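PDB 6AHI: cysteine synthase, which acts as a pyridoxal phosphate-dependent homodimer that uses O-acetyl-L-serine to make L-cysteine from hydrogen sulfide, and also works as an O-acetylserine-dependent cystathionine beta-synthase. Local coordinates for residues 66-71 against 136-141; 70-75 against 126-131. One frame throughout, in Å; residues are numbered along the deposited sequence.

Contact 1 (66-71 against 136-141)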
loop_
_atom_site.group_PDB
_atom_site.type_symbol
_atom_site.label_atom_id
_atom_site.label_comp_id
_atom_site.label_asym_id
_atom_site.label_seq_id
_atom_site.Cartn_x
_atom_site.Cartn_y
_atom_site.Cartn_z
ATOM N N LYS A 66 16.198 -23.896 -10.181
ATOM C CA LYS A 66 16.311 -24.438 -8.818
ATOM C C LYS A 66 17.608 -23.910 -8.184
ATOM O O LYS A 66 18.477 -24.634 -7.677
ATOM C CB LYS A 66 16.201 -25.966 -8.844
ATOM C CG LYS A 66 14.788 -26.491 -9.056
ATOM C CD LYS A 66 13.815 -26.170 -7.930
ATOM C CE LYS A 66 12.665 -27.155 -7.857
ATOM N NZ LYS A 66 11.739 -26.852 -6.740
ATOM N N THR A 67 17.739 -22.591 -8.268
ATOM C CA THR A 67 18.543 -21.778 -7.357
ATOM C C THR A 67 17.692 -21.415 -6.131
ATOM O O THR A 67 16.497 -21.086 -6.268
ATOM C CB THR A 67 18.993 -20.493 -8.058
ATOM O OG1 THR A 67 19.833 -20.862 -9.145
ATOM C CG2 THR A 67 19.736 -19.540 -7.148
ATOM N N THR A 68 18.310 -21.442 -4.945
ATOM C CA THR A 68 17.726 -20.854 -3.744
ATOM C C THR A 68 18.389 -19.497 -3.483
ATOM O O THR A 68 19.632 -19.426 -3.388
ATOM C CB THR A 68 17.916 -21.720 -2.497
ATOM O OG1 THR A 68 17.247 -22.962 -2.667
ATOM C CG2 THR A 68 17.362 -21.062 -1.254
ATOM N N ILE A 69 17.565 -18.453 -3.334
ATOM C CA ILE A 69 18.047 -17.117 -2.967
ATOM C C ILE A 69 18.176 -17.043 -1.446
ATOM O O ILE A 69 17.193 -17.322 -0.751
ATOM C CB ILE A 69 17.093 -15.999 -3.428
ATOM C CG1 ILE A 69 16.711 -16.095 -4.908
ATOM C CG2 ILE A 69 17.701 -14.644 -3.077
ATOM C CD1 ILE A 69 17.898 -16.260 -5.821
ATOM N N ILE A 70 19.355 -16.620 -0.963
ATOM C CA ILE A 70 19.615 -16.356 0.452
ATOM C C ILE A 70 20.066 -14.897 0.611
ATOM O O ILE A 70 20.965 -14.476 -0.078
ATOM C CB ILE A 70 20.695 -17.313 0.982
ATOM C CG1 ILE A 70 20.450 -18.767 0.556
ATOM C CG2 ILE A 70 20.841 -17.175 2.490
ATOM C CD1 ILE A 70 21.466 -19.736 1.073
ATOM N N GLU A 71 19.484 -14.156 1.561
ATOM C CA GLU A 71 19.900 -12.775 1.831
ATOM C C GLU A 71 19.689 -12.432 3.305
ATOM O O GLU A 71 18.630 -12.711 3.857
ATOM C CB GLU A 71 19.147 -11.810 0.913
ATOM C CG GLU A 71 19.607 -10.366 0.987
ATOM C CD GLU A 71 21.047 -10.061 0.589
ATOM O OE1 GLU A 71 21.872 -11.022 0.466
ATOM O OE2 GLU A 71 21.356 -8.845 0.413
ATOM N N GLU A 136 27.248 -21.618 1.625
ATOM C CA GLU A 136 28.303 -22.595 1.454
ATOM C C GLU A 136 27.695 -24.001 1.514
ATOM O O GLU A 136 28.199 -24.922 0.877
ATOM C CB GLU A 136 29.383 -22.442 2.538
ATOM C CG GLU A 136 30.578 -23.358 2.341
ATOM C CD GLU A 136 31.174 -24.024 3.585
ATOM O OE1 GLU A 136 31.573 -23.287 4.509
ATOM O OE2 GLU A 136 31.246 -25.285 3.622
ATOM N N SER A 137 26.634 -24.161 2.317
ATOM C CA SER A 137 26.093 -25.483 2.680
ATOM C C SER A 137 24.855 -25.839 1.844
ATOM O O SER A 137 24.287 -26.910 2.036
ATOM C CB SER A 137 25.780 -25.536 4.151
ATOM O OG SER A 137 24.915 -24.476 4.518
ATOM N N ILE A 138 24.438 -24.926 0.948
ATOM C CA ILE A 138 23.287 -25.120 0.043
ATOM C C ILE A 138 23.780 -25.091 -1.404
ATOM O O ILE A 138 24.238 -24.052 -1.884
ATOM C CB ILE A 138 22.198 -24.061 0.312
ATOM C CG1 ILE A 138 21.574 -24.266 1.695
ATOM C CG2 ILE A 138 21.143 -24.050 -0.791
ATOM C CD1 ILE A 138 20.527 -23.251 2.061
ATOM N N PRO A 139 23.730 -26.230 -2.140
ATOM C CA PRO A 139 24.106 -26.252 -3.554
ATOM C C PRO A 139 23.196 -25.353 -4.396
ATOM O O PRO A 139 22.000 -25.262 -4.120
ATOM C CB PRO A 139 23.915 -27.714 -3.972
ATOM C CG PRO A 139 24.012 -28.483 -2.670
ATOM C CD PRO A 139 23.371 -27.568 -1.648
ATOM N N ASP A 140 23.785 -24.687 -5.395
ATOM C CA ASP A 140 23.086 -23.793 -6.300
ATOM C C ASP A 140 22.404 -22.663 -5.514
ATOM O O ASP A 140 21.271 -22.313 -5.782
ATOM C CB ASP A 140 22.085 -24.586 -7.142
ATOM C CG ASP A 140 21.639 -23.882 -8.404
ATOM O OD1 ASP A 140 22.235 -22.836 -8.728
ATOM O OD2 ASP A 140 20.695 -24.390 -9.049
ATOM N N SER A 141 23.106 -22.081 -4.544
ATOM C CA SER A 141 22.578 -20.915 -3.813
ATOM C C SER A 141 22.984 -19.625 -4.529
ATOM O O SER A 141 23.893 -19.594 -5.345
ATOM C CB SER A 141 23.027 -20.907 -2.360
ATOM O OG SER A 141 24.443 -20.970 -2.229
#
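Asp-140 meets the start of strand 68-72 and the residue before it with both its backbone and its carboxylate. Its carbonyl O takes the amide of Thr-68 (N to O 3.2 Å), and the CA of Thr-67 also approaches that oxygen, at 3.2 Å, in a CA-H...O contact. With CG anti to the backbone N (chi1 -161°), the carboxylate of Asp-140 reaches Thr-67, whose side chain it crosses at about a right angle. OD1 comes within 3.1 Å of Thr-67 OG1; the stronger partner of this hydroxyl is the amide of Thr-64.

The pattern illustrates how a short strand is added to the rim of a parallel sheet: Thr-68 and Ser-141 form a parallel bridge, and strand 141-142 becomes an outermost strand of the four. A second CA-H...O contact joins Ser-141 CA to Thr-68 O at 3.3 Å, while Ser-141 OG turns back toward the end of helix 123-137, chiefly to Ala-135 O.

Beyond the polar atoms, packing is aliphatic. The CD1 methyls of Ile-70 and Ile-138 meet at 3.8 Å, their side chains crossing obliquely, and Ile-70 CD1 also lies against Ser-141 CB. Ile-138 CG2 approaches Thr-68 CB more loosely, at 4.3 Å.

Contact 2 (70-75 against 126-131); sequences IEPTAG and GAIKKS
The pyrrolidine ring of Pro-72 offers one face and part of its rim to helix 126-131. Over that face stands Ser-131, its CB 3.7 Å from Pro-72 CD and its OG 3.4 Å from the same carbon; the opposite face is turned away from the helix. At the rim, close to the mean plane of the ring, Ile-128 brings CG1 to 3.8 Å from Pro-72 CG. Ala-127 takes the neighbouring part of the edge, where its methyl CB lies 4.0 Å from Pro-72 CB. Three residues of the helix, spread over little more than a turn, thus cover one face and part of the rim, a worked case of a proline ring packed between strand and helix.

The hydroxyl of Ser-131 lies against carbon while donating within the helix. Its OG sits between the backbone N and the carbonyl carbon (chi1 78°) and donates to Ile-128 O at 2.7 Å, the C=O...donor angle being 121°. Farther back along the strand, Ile-70 turns its CG2 branch toward the backbone O and CB of Ser-131.

After Pro-72 the chain leaves the strand through an ST turn, in which Gly-75 N donates to Thr-73 OG1 at 2.8 Å. Gly-75 is the N-cap residue of helix 76-85, whose first residue, Asn-76, probably binds the pyridoxal phosphate, as in related enzymes. Strand 70-72 and helix 126-131 run nearly antiparallel (162°), their axes 7.5 Å apart. Beside this line the helix also covers strand 91-97, with Ala-127 and Ser-131 on Val-95, while Ala-127 and Lys-130 reach strand 114-118, at one edge of the sheet.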
loop_
_atom_site.group_PDB
_atom_site.type_symbol
_atom_site.label_atom_id
_atom_site.label_comp_id
_atom_site.label_asym_id
_atom_site.label_seq_id
_atom_site.Cartn_x
_atom_site.Cartn_y
_atom_site.Cartn_z
ATOM N N ILE A 70 19.355 -16.620 -0.963
ATOM C CA ILE A 70 19.615 -16.356 0.452
ATOM C C ILE A 70 20.066 -14.897 0.611
ATOM O O ILE A 70 20.965 -14.476 -0.078
ATOM C CB ILE A 70 20.695 -17.313 0.982
ATOM C CG1 ILE A 70 20.450 -18.767 0.556
ATOM C CG2 ILE A 70 20.841 -17.175 2.490
ATOM C CD1 ILE A 70 21.466 -19.736 1.073
ATOM N N GLU A 71 19.484 -14.156 1.561
ATOM C CA GLU A 71 19.900 -12.775 1.831
ATOM C C GLU A 71 19.689 -12.432 3.305
ATOM O O GLU A 71 18.630 -12.711 3.857
ATOM C CB GLU A 71 19.147 -11.810 0.913
ATOM C CG GLU A 71 19.607 -10.366 0.987
ATOM C CD GLU A 71 21.047 -10.061 0.589
ATOM O OE1 GLU A 71 21.872 -11.022 0.466
ATOM O OE2 GLU A 71 21.356 -8.845 0.413
ATOM N N PRO A 72 20.678 -11.804 3.998
ATOM C CA PRO A 72 20.416 -11.139 5.277
ATOM C C PRO A 72 19.700 -9.804 5.025
ATOM O O PRO A 72 20.061 -9.085 4.103
ATOM C CB PRO A 72 21.828 -10.930 5.848
ATOM C CG PRO A 72 22.658 -10.698 4.603
ATOM C CD PRO A 72 22.086 -11.674 3.587
ATOM N N THR A 73 18.669 -9.492 5.811
ATOM C CA THR A 73 17.887 -8.271 5.576
ATOM C C THR A 73 17.206 -7.872 6.884
ATOM O O THR A 73 16.958 -8.692 7.716
ATOM C CB THR A 73 16.905 -8.423 4.395
ATOM O OG1 THR A 73 15.984 -7.334 4.289
ATOM C CG2 THR A 73 16.064 -9.672 4.481
ATOM N N ALA A 74 16.984 -6.570 7.046
ATOM C CA ALA A 74 16.166 -6.021 8.122
ATOM C C ALA A 74 14.749 -5.745 7.597
ATOM O O ALA A 74 13.939 -5.172 8.325
ATOM C CB ALA A 74 16.829 -4.784 8.712
ATOM N N GLY A 75 14.440 -6.156 6.357
ATOM C CA GLY A 75 13.034 -6.389 6.008
ATOM C C GLY A 75 12.700 -6.214 4.532
ATOM O O GLY A 75 12.205 -7.181 3.886
ATOM N N GLY A 126 25.360 -10.254 12.542
ATOM C CA GLY A 126 25.053 -11.634 12.916
ATOM C C GLY A 126 24.257 -12.353 11.825
ATOM O O GLY A 126 24.529 -13.526 11.489
ATOM N N ALA A 127 23.298 -11.624 11.240
ATOM C CA ALA A 127 22.498 -12.116 10.120
ATOM C C ALA A 127 23.398 -12.399 8.903
ATOM O O ALA A 127 23.281 -13.468 8.273
ATOM C CB ALA A 127 21.397 -11.135 9.796
ATOM N N ILE A 128 24.318 -11.469 8.604
ATOM C CA ILE A 128 25.259 -11.634 7.481
ATOM C C ILE A 128 26.087 -12.917 7.672
ATOM O O ILE A 128 26.189 -13.736 6.755
ATOM C CB ILE A 128 26.140 -10.384 7.296
ATOM C CG1 ILE A 128 25.298 -9.198 6.821
ATOM C CG2 ILE A 128 27.285 -10.671 6.340
ATOM C CD1 ILE A 128 25.890 -7.835 7.104
ATOM N N LYS A 129 26.663 -13.102 8.864
ATOM C CA LYS A 129 27.504 -14.260 9.126
ATOM C C LYS A 129 26.706 -15.542 8.866
ATOM O O LYS A 129 27.193 -16.474 8.201
ATOM C CB LYS A 129 28.028 -14.278 10.567
ATOM C CG LYS A 129 28.789 -15.551 10.946
ATOM C CD LYS A 129 29.511 -15.446 12.262
ATOM C CE LYS A 129 30.616 -16.466 12.400
ATOM N NZ LYS A 129 31.214 -16.419 13.751
ATOM N N LYS A 130 25.488 -15.600 9.413
ATOM C CA LYS A 130 24.691 -16.807 9.335
ATOM C C LYS A 130 24.334 -17.082 7.863
ATOM O O LYS A 130 24.430 -18.229 7.418
ATOM C CB LYS A 130 23.489 -16.664 10.276
ATOM C CG LYS A 130 22.438 -17.758 10.187
ATOM C CD LYS A 130 22.767 -19.024 10.946
ATOM C CE LYS A 130 21.508 -19.720 11.415
ATOM N NZ LYS A 130 21.697 -21.184 11.501
ATOM N N SER A 131 23.949 -16.036 7.118
ATOM C CA SER A 131 23.620 -16.165 5.696
ATOM C C SER A 131 24.800 -16.770 4.918
ATOM O O SER A 131 24.594 -17.609 4.044
ATOM C CB SER A 131 23.156 -14.834 5.094
ATOM O OG SER A 131 24.249 -13.968 4.831
#

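Overall arrangement
Contacts 1 and 2 lie about 13 Å apart, centre to centre, on the same side of the chain's centre; both include Ile-70 and Glu-71 of strand 68-72, and Ile-70 touches its partner in each. Along the chain that strand comes first, then strands 91-97 and 114-118, each reached through a helix (76-85 and 102-110). Strand 114-118, helix 123-137 and strand 141-142 form a beta-alpha-beta crossover that spans the four-stranded parallel sheet from one edge to the other. Strand 68-72 therefore receives successive parts of the crossover, contact 1 toward its beginning and contact 2 at its end, nearer the probable cofactor site.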